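Dual specificity phosphatase-like 15 isoform a (PDB 1YZ4) removes phosphate from phosphotyrosine, phosphoserine and phosphothreonine in proteins, this chain being the catalytic domain of the human enzyme. Local coordinates at residues A[11-23]-A[81-94]. The protein carries 1 engineered substitution. Residues are numbered along the deposited sequence; the frame is centred on the assembly and turned at random.
Sequences VLPGLYLGNFIDA and RLNGGNCLVHSFAG. Engineered in segment 81-94: Ser91 (natural residue Cys). With BOG (octyl beta-D-glucopyranoside), chain C; SO4 (sulfate ion), chain D.
Arg81, in the last turn of helix 70-82, reaches the turn Leu12–Leu15 and shows how one side chain can clamp a beta turn. Beyond CB, its CG passes 3.9 Å from Gly14 O; a bend about the CG-CD bond (chi3 65°) turns the guanidinium side-on to Pro13 O, which lies 4.2 Å from CD and 3.3 Å from CZ. NE and NH2 each donate to that oxygen at 2.9 Å, in the guanidinium plane, while Leu12 CD2 lies over one face, 4.0 Å from NH1, whose own hydrogen bond goes to Tyr105. Strands 15-18 and 87-91 then run parallel, Cys87 N to Gly14 O beginning the ladder, inside the mixed sheet of the dual-specificity phosphatase fold. Strand 87-91 leads into the phosphate-binding loop, where a sulfate is bound by the backbone N of Ala93, Ile95 and Ser96 and by Arg97, beside Ser91, engineered in place of the predicted phosphocysteine residue. Just before that loop, Ala23 CB sits over the centre of the His90 ring, a CH-pi contact. Phe20 N donates to Phe92 O, and the rings form an offset stack, planes at 7°; octyl glucoside lies against the other face of Phe92.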
ATOM      1  N   VAL A  11      -5.761   1.489   6.933  1.00 21.42           N
ATOM      2  CA  VAL A  11      -4.536   2.223   7.220  1.00 18.87           C
ATOM      3  C   VAL A  11      -4.826   3.712   7.260  1.00 17.73           C
ATOM      4  O   VAL A  11      -4.184   4.469   7.981  1.00 18.24           O
ATOM      5  CB  VAL A  11      -3.481   1.980   6.131  1.00 16.84           C
ATOM      6  CG1 VAL A  11      -2.160   2.582   6.549  1.00 10.70           C
ATOM      7  CG2 VAL A  11      -3.352   0.493   5.857  1.00 14.25           C
ATOM      8  N   LEU A  12      -5.818   4.116   6.480  1.00 16.51           N
ATOM      9  CA  LEU A  12      -6.208   5.511   6.378  1.00 15.29           C
ATOM     10  C   LEU A  12      -7.541   5.496   5.640  1.00 14.70           C
ATOM     11  O   LEU A  12      -7.822   4.562   4.889  1.00 10.78           O
ATOM     12  CB  LEU A  12      -5.174   6.257   5.531  1.00 15.55           C
ATOM     13  CG  LEU A  12      -4.422   7.510   5.972  1.00 17.60           C
ATOM     14  CD1 LEU A  12      -3.743   7.305   7.313  1.00 16.46           C
ATOM     15  CD2 LEU A  12      -3.387   7.834   4.897  1.00 12.99           C
ATOM     16  N   PRO A  13      -8.384   6.517   5.854  1.00 14.41           N
ATOM     17  CA  PRO A  13      -9.672   6.543   5.150  1.00 13.62           C
ATOM     18  C   PRO A  13      -9.394   6.303   3.659  1.00 12.79           C
ATOM     19  O   PRO A  13      -8.583   7.014   3.054  1.00  9.27           O
ATOM     20  CB  PRO A  13     -10.185   7.963   5.412  1.00 14.56           C
ATOM     21  CG  PRO A  13      -9.598   8.289   6.778  1.00 14.50           C
ATOM     22  CD  PRO A  13      -8.189   7.729   6.675  1.00 14.38           C
ATOM     23  N   GLY A  14     -10.038   5.289   3.088  1.00 13.05           N
ATOM     24  CA  GLY A  14      -9.839   4.977   1.684  1.00 10.60           C
ATOM     25  C   GLY A  14      -8.611   4.137   1.341  1.00 14.04           C
ATOM     26  O   GLY A  14      -8.338   3.913   0.157  1.00 13.33           O
ATOM     27  N   LEU A  15      -7.878   3.655   2.345  1.00 12.11           N
ATOM     28  CA  LEU A  15      -6.678   2.842   2.090  1.00 13.55           C
ATOM     29  C   LEU A  15      -6.575   1.612   2.995  1.00 13.37           C
ATOM     30  O   LEU A  15      -6.697   1.722   4.214  1.00 17.41           O
ATOM     31  CB  LEU A  15      -5.424   3.706   2.262  1.00 13.80           C
ATOM     32  CG  LEU A  15      -4.074   3.038   2.015  1.00 15.25           C
ATOM     33  CD1 LEU A  15      -4.029   2.451   0.615  1.00 10.64           C
ATOM     34  CD2 LEU A  15      -2.967   4.068   2.206  1.00 19.89           C
ATOM     35  N   TYR A  16      -6.335   0.443   2.404  1.00 13.48           N
ATOM     36  CA  TYR A  16      -6.234  -0.789   3.185  1.00 11.38           C
ATOM     37  C   TYR A  16      -5.057  -1.685   2.820  1.00 14.28           C
ATOM     38  O   TYR A  16      -4.528  -1.629   1.706  1.00 17.53           O
ATOM     39  CB  TYR A  16      -7.510  -1.625   3.054  1.00  9.47           C
ATOM     40  CG  TYR A  16      -8.766  -0.951   3.547  1.00 10.69           C
ATOM     41  CD1 TYR A  16      -9.385   0.047   2.798  1.00  9.87           C
ATOM     42  CD2 TYR A  16      -9.345  -1.319   4.762  1.00 11.06           C
ATOM     43  CE1 TYR A  16     -10.551   0.661   3.241  1.00  8.83           C
ATOM     44  CE2 TYR A  16     -10.509  -0.714   5.213  1.00 10.59           C
ATOM     45  CZ  TYR A  16     -11.105   0.275   4.443  1.00 10.74           C
ATOM     46  OH  TYR A  16     -12.269   0.861   4.864  1.00 17.01           O
ATOM     47  N   LEU A  17      -4.672  -2.525   3.779  1.00 13.61           N
ATOM     48  CA  LEU A  17      -3.584  -3.482   3.618  1.00 12.32           C
ATOM     49  C   LEU A  17      -4.162  -4.881   3.757  1.00 12.92           C
ATOM     50  O   LEU A  17      -5.027  -5.118   4.601  1.00 13.30           O
ATOM     51  CB  LEU A  17      -2.513  -3.261   4.690  1.00 13.41           C
ATOM     52  CG  LEU A  17      -1.371  -2.293   4.360  1.00 15.55           C
ATOM     53  CD1 LEU A  17      -0.500  -2.071   5.582  1.00  9.59           C
ATOM     54  CD2 LEU A  17      -0.539  -2.870   3.218  1.00 14.24           C
ATOM     55  N   GLY A  18      -3.696  -5.808   2.929  1.00 12.94           N
ATOM     56  CA  GLY A  18      -4.209  -7.163   3.017  1.00 12.05           C
ATOM     57  C   GLY A  18      -3.329  -8.227   2.386  1.00 11.30           C
ATOM     58  O   GLY A  18      -2.277  -7.934   1.824  1.00  9.89           O
ATOM     59  N   ASN A  19      -3.778  -9.471   2.492  1.00 10.01           N
ATOM     60  CA  ASN A  19      -3.072 -10.618   1.948  1.00 12.78           C
ATOM     61  C   ASN A  19      -3.895 -11.181   0.789  1.00 15.02           C
ATOM     62  O   ASN A  19      -4.978 -10.670   0.489  1.00 15.17           O
ATOM     63  CB  ASN A  19      -2.918 -11.682   3.027  1.00 11.41           C
ATOM     64  CG  ASN A  19      -4.242 -12.030   3.678  1.00 14.58           C
ATOM     65  OD1 ASN A  19      -5.241 -12.285   2.992  1.00 13.58           O
ATOM     66  ND2 ASN A  19      -4.262 -12.039   5.007  1.00 15.51           N
ATOM     67  N   PHE A  20      -3.393 -12.245   0.167  1.00 15.59           N
ATOM     68  CA  PHE A  20      -4.060 -12.872  -0.974  1.00 16.61           C
ATOM     69  C   PHE A  20      -5.490 -13.327  -0.681  1.00 18.17           C
ATOM     70  O   PHE A  20      -6.331 -13.377  -1.579  1.00 19.27           O
ATOM     71  CB  PHE A  20      -3.226 -14.050  -1.484  1.00 16.79           C
ATOM     72  CG  PHE A  20      -3.408 -15.320  -0.700  1.00 20.62           C
ATOM     73  CD1 PHE A  20      -4.211 -16.346  -1.193  1.00 21.03           C
ATOM     74  CD2 PHE A  20      -2.771 -15.498   0.522  1.00 22.07           C
ATOM     75  CE1 PHE A  20      -4.373 -17.529  -0.480  1.00 21.17           C
ATOM     76  CE2 PHE A  20      -2.927 -16.679   1.242  1.00 21.03           C
ATOM     77  CZ  PHE A  20      -3.726 -17.695   0.741  1.00 20.05           C
ATOM     78  N   ILE A  21      -5.772 -13.658   0.572  1.00 18.39           N
ATOM     79  CA  ILE A  21      -7.112 -14.082   0.950  1.00 19.15           C
ATOM     80  C   ILE A  21      -8.075 -12.895   1.002  1.00 18.83           C
ATOM     81  O   ILE A  21      -9.203 -12.988   0.520  1.00 21.24           O
ATOM     82  CB  ILE A  21      -7.090 -14.819   2.309  1.00 20.04           C
ATOM     83  CG1 ILE A  21      -6.593 -16.249   2.089  1.00 20.38           C
ATOM     84  CG2 ILE A  21      -8.473 -14.813   2.951  1.00 21.99           C
ATOM     85  CD1 ILE A  21      -6.398 -17.033   3.357  1.00 27.50           C
ATOM     86  N   ASP A  22      -7.635 -11.779   1.577  1.00 16.81           N
ATOM     87  CA  ASP A  22      -8.485 -10.591   1.650  1.00 15.78           C
ATOM     88  C   ASP A  22      -8.799 -10.074   0.239  1.00 15.13           C
ATOM     89  O   ASP A  22      -9.902  -9.596  -0.036  1.00 12.43           O
ATOM     90  CB  ASP A  22      -7.798  -9.477   2.445  1.00 15.30           C
ATOM     91  CG  ASP A  22      -7.380  -9.916   3.837  1.00 16.00           C
ATOM     92  OD1 ASP A  22      -8.212 -10.510   4.550  1.00 12.97           O
ATOM     93  OD2 ASP A  22      -6.220  -9.653   4.220  1.00 12.66           O
ATOM     94  N   ALA A  23      -7.816 -10.180  -0.648  1.00 15.36           N
ATOM     95  CA  ALA A  23      -7.948  -9.725  -2.027  1.00 15.85           C
ATOM     96  C   ALA A  23      -9.066 -10.426  -2.805  1.00 18.50           C
ATOM     97  O   ALA A  23      -9.536  -9.898  -3.815  1.00 20.49           O
ATOM     98  CB  ALA A  23      -6.621  -9.911  -2.752  1.00 10.68           C
ATOM     99  N   ARG A  81      -8.106   7.825  -3.831  1.00 16.05           N
ATOM    100  CA  ARG A  81      -8.621   8.435  -2.609  1.00 19.51           C
ATOM    101  C   ARG A  81      -9.306   9.792  -2.817  1.00 18.95           C
ATOM    102  O   ARG A  81     -10.441   9.999  -2.388  1.00 19.22           O
ATOM    103  CB  ARG A  81      -7.495   8.595  -1.577  1.00 17.21           C
ATOM    104  CG  ARG A  81      -6.829   7.301  -1.174  1.00 14.42           C
ATOM    105  CD  ARG A  81      -5.849   7.527  -0.036  1.00 14.93           C
ATOM    106  NE  ARG A  81      -6.529   7.950   1.186  1.00 16.67           N
ATOM    107  CZ  ARG A  81      -6.111   8.941   1.972  1.00 14.93           C
ATOM    108  NH1 ARG A  81      -5.011   9.620   1.666  1.00  8.02           N
ATOM    109  NH2 ARG A  81      -6.788   9.243   3.070  1.00 13.16           N
ATOM    110  N   LEU A  82      -8.620  10.711  -3.483  1.00 20.08           N
ATOM    111  CA  LEU A  82      -9.170  12.039  -3.694  1.00 20.56           C
ATOM    112  C   LEU A  82     -10.364  12.060  -4.643  1.00 20.63           C
ATOM    113  O   LEU A  82     -11.039  13.083  -4.772  1.00 21.78           O
ATOM    114  CB  LEU A  82      -8.075  12.992  -4.185  1.00 20.61           C
ATOM    115  CG  LEU A  82      -6.761  12.977  -3.388  1.00 21.58           C
ATOM    116  CD1 LEU A  82      -5.950  14.197  -3.776  1.00 23.48           C
ATOM    117  CD2 LEU A  82      -7.024  12.981  -1.886  1.00 20.01           C
ATOM    118  N   ASN A  83     -10.635  10.931  -5.291  1.00 19.85           N
ATOM    119  CA  ASN A  83     -11.766  10.841  -6.203  1.00 17.71           C
ATOM    120  C   ASN A  83     -12.878   9.962  -5.641  1.00 18.67           C
ATOM    121  O   ASN A  83     -13.703   9.434  -6.390  1.00 18.47           O
ATOM    122  CB  ASN A  83     -11.320  10.323  -7.567  1.00 19.17           C
ATOM    123  CG  ASN A  83     -10.629  11.392  -8.397  1.00 20.65           C
ATOM    124  OD1 ASN A  83     -11.261  12.353  -8.847  1.00 13.68           O
ATOM    125  ND2 ASN A  83      -9.322  11.232  -8.598  1.00 19.06           N
ATOM    126  N   GLY A  84     -12.882   9.803  -4.318  1.00 18.80           N
ATOM    127  CA  GLY A  84     -13.919   9.032  -3.647  1.00 19.11           C
ATOM    128  C   GLY A  84     -13.903   7.514  -3.719  1.00 20.54           C
ATOM    129  O   GLY A  84     -14.946   6.884  -3.547  1.00 22.16           O
ATOM    130  N   GLY A  85     -12.741   6.914  -3.959  1.00 20.34           N
ATOM    131  CA  GLY A  85     -12.675   5.463  -4.024  1.00 16.61           C
ATOM    132  C   GLY A  85     -12.030   4.863  -2.788  1.00 17.92           C
ATOM    133  O   GLY A  85     -11.828   5.552  -1.789  1.00 16.63           O
ATOM    134  N   ASN A  86     -11.728   3.569  -2.846  1.00 16.88           N
ATOM    135  CA  ASN A  86     -11.075   2.882  -1.738  1.00 16.38           C
ATOM    136  C   ASN A  86     -10.050   1.920  -2.311  1.00 16.51           C
ATOM    137  O   ASN A  86     -10.378   1.067  -3.143  1.00 17.92           O
ATOM    138  CB  ASN A  86     -12.086   2.116  -0.886  1.00 17.85           C
ATOM    139  CG  ASN A  86     -13.013   3.031  -0.127  1.00 18.95           C
ATOM    140  OD1 ASN A  86     -14.005   3.513  -0.667  1.00 22.66           O
ATOM    141  ND2 ASN A  86     -12.687   3.287   1.133  1.00 21.79           N
ATOM    142  N   CYS A  87      -8.807   2.051  -1.863  1.00 12.50           N
ATOM    143  CA  CYS A  87      -7.754   1.198  -2.382  1.00 13.16           C
ATOM    144  C   CYS A  87      -7.201   0.170  -1.415  1.00 11.63           C
ATOM    145  O   CYS A  87      -6.847   0.489  -0.278  1.00 10.08           O
ATOM    146  CB  CYS A  87      -6.595   2.048  -2.918  1.00 12.55           C
ATOM    147  SG  CYS A  87      -5.275   1.071  -3.702  1.00 11.58           S
ATOM    148  N   LEU A  88      -7.137  -1.070  -1.888  1.00  8.80           N
ATOM    149  CA  LEU A  88      -6.579  -2.163  -1.104  1.00 12.89           C
ATOM    150  C   LEU A  88      -5.246  -2.565  -1.723  1.00 11.24           C
ATOM    151  O   LEU A  88      -5.192  -2.956  -2.886  1.00 11.91           O
ATOM    152  CB  LEU A  88      -7.504  -3.390  -1.107  1.00 11.27           C
ATOM    153  CG  LEU A  88      -6.786  -4.733  -0.865  1.00 10.33           C
ATOM    154  CD1 LEU A  88      -6.287  -4.807   0.575  1.00 10.90           C
ATOM    155  CD2 LEU A  88      -7.726  -5.895  -1.146  1.00 12.41           C
ATOM    156  N   VAL A  89      -4.169  -2.452  -0.959  1.00 13.58           N
ATOM    157  CA  VAL A  89      -2.870  -2.875  -1.467  1.00 14.97           C
ATOM    158  C   VAL A  89      -2.585  -4.217  -0.787  1.00 14.73           C
ATOM    159  O   VAL A  89      -2.684  -4.332   0.439  1.00 13.15           O
ATOM    160  CB  VAL A  89      -1.748  -1.869  -1.111  1.00 15.10           C
ATOM    161  CG1 VAL A  89      -0.447  -2.290  -1.787  1.00 12.87           C
ATOM    162  CG2 VAL A  89      -2.146  -0.457  -1.546  1.00 15.24           C
ATOM    163  N   HIS A  90      -2.241  -5.233  -1.574  1.00 13.99           N
ATOM    164  CA  HIS A  90      -1.970  -6.543  -0.998  1.00 16.41           C
ATOM    165  C   HIS A  90      -0.806  -7.308  -1.618  1.00 16.57           C
ATOM    166  O   HIS A  90      -0.411  -7.074  -2.766  1.00 17.69           O
ATOM    167  CB  HIS A  90      -3.230  -7.408  -1.086  1.00 14.64           C
ATOM    168  CG  HIS A  90      -3.536  -7.877  -2.472  1.00 18.13           C
ATOM    169  ND1 HIS A  90      -2.925  -8.976  -3.037  1.00 21.36           N
ATOM    170  CD2 HIS A  90      -4.372  -7.384  -3.417  1.00 19.51           C
ATOM    171  CE1 HIS A  90      -3.374  -9.143  -4.269  1.00 19.50           C
ATOM    172  NE2 HIS A  90      -4.252  -8.190  -4.524  1.00 17.35           N
ATOM    173  N   SER A  91      -0.263  -8.223  -0.821  1.00 15.10           N
ATOM    174  CA  SER A  91       0.824  -9.113  -1.214  1.00 15.34           C
ATOM    175  C   SER A  91       0.454 -10.425  -0.529  1.00 15.81           C
ATOM    176  O   SER A  91      -0.299 -10.417   0.452  1.00 15.67           O
ATOM    177  CB  SER A  91       2.187  -8.581  -0.752  1.00 12.68           C
ATOM    178  OG  SER A  91       2.087  -7.860   0.463  1.00 14.14           O
ATOM    179  N   PHE A  92       0.972 -11.540  -1.035  1.00 14.76           N
ATOM    180  CA  PHE A  92       0.607 -12.857  -0.508  1.00 17.10           C
ATOM    181  C   PHE A  92       0.440 -13.059   0.995  1.00 15.17           C
ATOM    182  O   PHE A  92      -0.644 -13.432   1.448  1.00 13.62           O
ATOM    183  CB  PHE A  92       1.553 -13.944  -1.032  1.00 17.80           C
ATOM    184  CG  PHE A  92       0.918 -15.309  -1.076  1.00 19.10           C
ATOM    185  CD1 PHE A  92      -0.017 -15.622  -2.062  1.00 20.93           C
ATOM    186  CD2 PHE A  92       1.208 -16.262  -0.108  1.00 16.84           C
ATOM    187  CE1 PHE A  92      -0.657 -16.868  -2.082  1.00 19.21           C
ATOM    188  CE2 PHE A  92       0.572 -17.507  -0.120  1.00 18.23           C
ATOM    189  CZ  PHE A  92      -0.362 -17.807  -1.110  1.00 17.18           C
ATOM    190  N   ALA A  93       1.502 -12.838   1.763  1.00 12.83           N
ATOM    191  CA  ALA A  93       1.455 -13.036   3.208  1.00 13.75           C
ATOM    192  C   ALA A  93       0.889 -11.845   3.966  1.00 13.41           C
ATOM    193  O   ALA A  93       0.535 -11.958   5.143  1.00 13.85           O
ATOM    194  CB  ALA A  93       2.855 -13.366   3.737  1.00 14.20           C
ATOM    195  N   GLY A  94       0.799 -10.705   3.294  1.00 12.45           N
ATOM    196  CA  GLY A  94       0.292  -9.518   3.953  1.00  9.55           C
ATOM    197  C   GLY A  94       1.303  -9.041   4.976  1.00 10.36           C
ATOM    198  O   GLY A  94       0.934  -8.450   5.990  1.00 12.12           O
TER
HETATM  199  C1  BOG C 210       4.004 -18.390  -2.064  1.00 27.47           C
HETATM  200  O1  BOG C 210       4.288 -19.746  -1.703  1.00 29.83           O
HETATM  201  C2  BOG C 210       4.980 -17.441  -1.311  1.00 27.23           C
HETATM  202  O2  BOG C 210       4.817 -17.588   0.087  1.00 26.05           O
HETATM  203  C3  BOG C 210       4.690 -15.992  -1.713  1.00 26.29           C
HETATM  204  O3  BOG C 210       5.584 -15.120  -1.051  1.00 27.45           O
HETATM  205  C4  BOG C 210       4.876 -15.869  -3.220  1.00 25.10           C
HETATM  206  O4  BOG C 210       4.612 -14.536  -3.614  1.00 22.66           O
HETATM  207  C5  BOG C 210       3.906 -16.840  -3.949  1.00 24.63           C
HETATM  208  O5  BOG C 210       4.174 -18.194  -3.501  1.00 27.52           O
HETATM  209  C6  BOG C 210       4.109 -16.760  -5.462  1.00 24.73           C
HETATM  210  O6  BOG C 210       3.319 -17.732  -6.127  1.00 28.54           O
HETATM  211  C1' BOG C 210       3.247 -20.691  -1.988  1.00 27.60           C
HETATM  212  C2' BOG C 210       3.137 -21.561  -0.754  1.00 28.32           C
HETATM  213  C3' BOG C 210       2.318 -20.833   0.292  1.00 30.12           C
HETATM  214  C4' BOG C 210       2.171 -21.608   1.589  1.00 28.47           C
HETATM  215  C5' BOG C 210       1.329 -20.836   2.611  1.00 29.85           C
HETATM  216  C6' BOG C 210       1.756 -19.382   2.767  1.00 29.13           C
HETATM  217  C7' BOG C 210       0.886 -18.675   3.772  1.00 27.82           C
HETATM  218  C8' BOG C 210       1.306 -17.237   3.916  1.00 23.51           C
HETATM  219  S   SO4 D 211       4.215 -10.392   1.504  1.00 15.56           S
HETATM  220  O1  SO4 D 211       3.916 -11.656   0.844  1.00 12.03           O
HETATM  221  O2  SO4 D 211       4.986  -9.539   0.607  1.00 15.49           O
HETATM  222  O3  SO4 D 211       2.987  -9.722   1.874  1.00 17.75           O
HETATM  223  O4  SO4 D 211       4.983 -10.607   2.723  1.00 18.09           O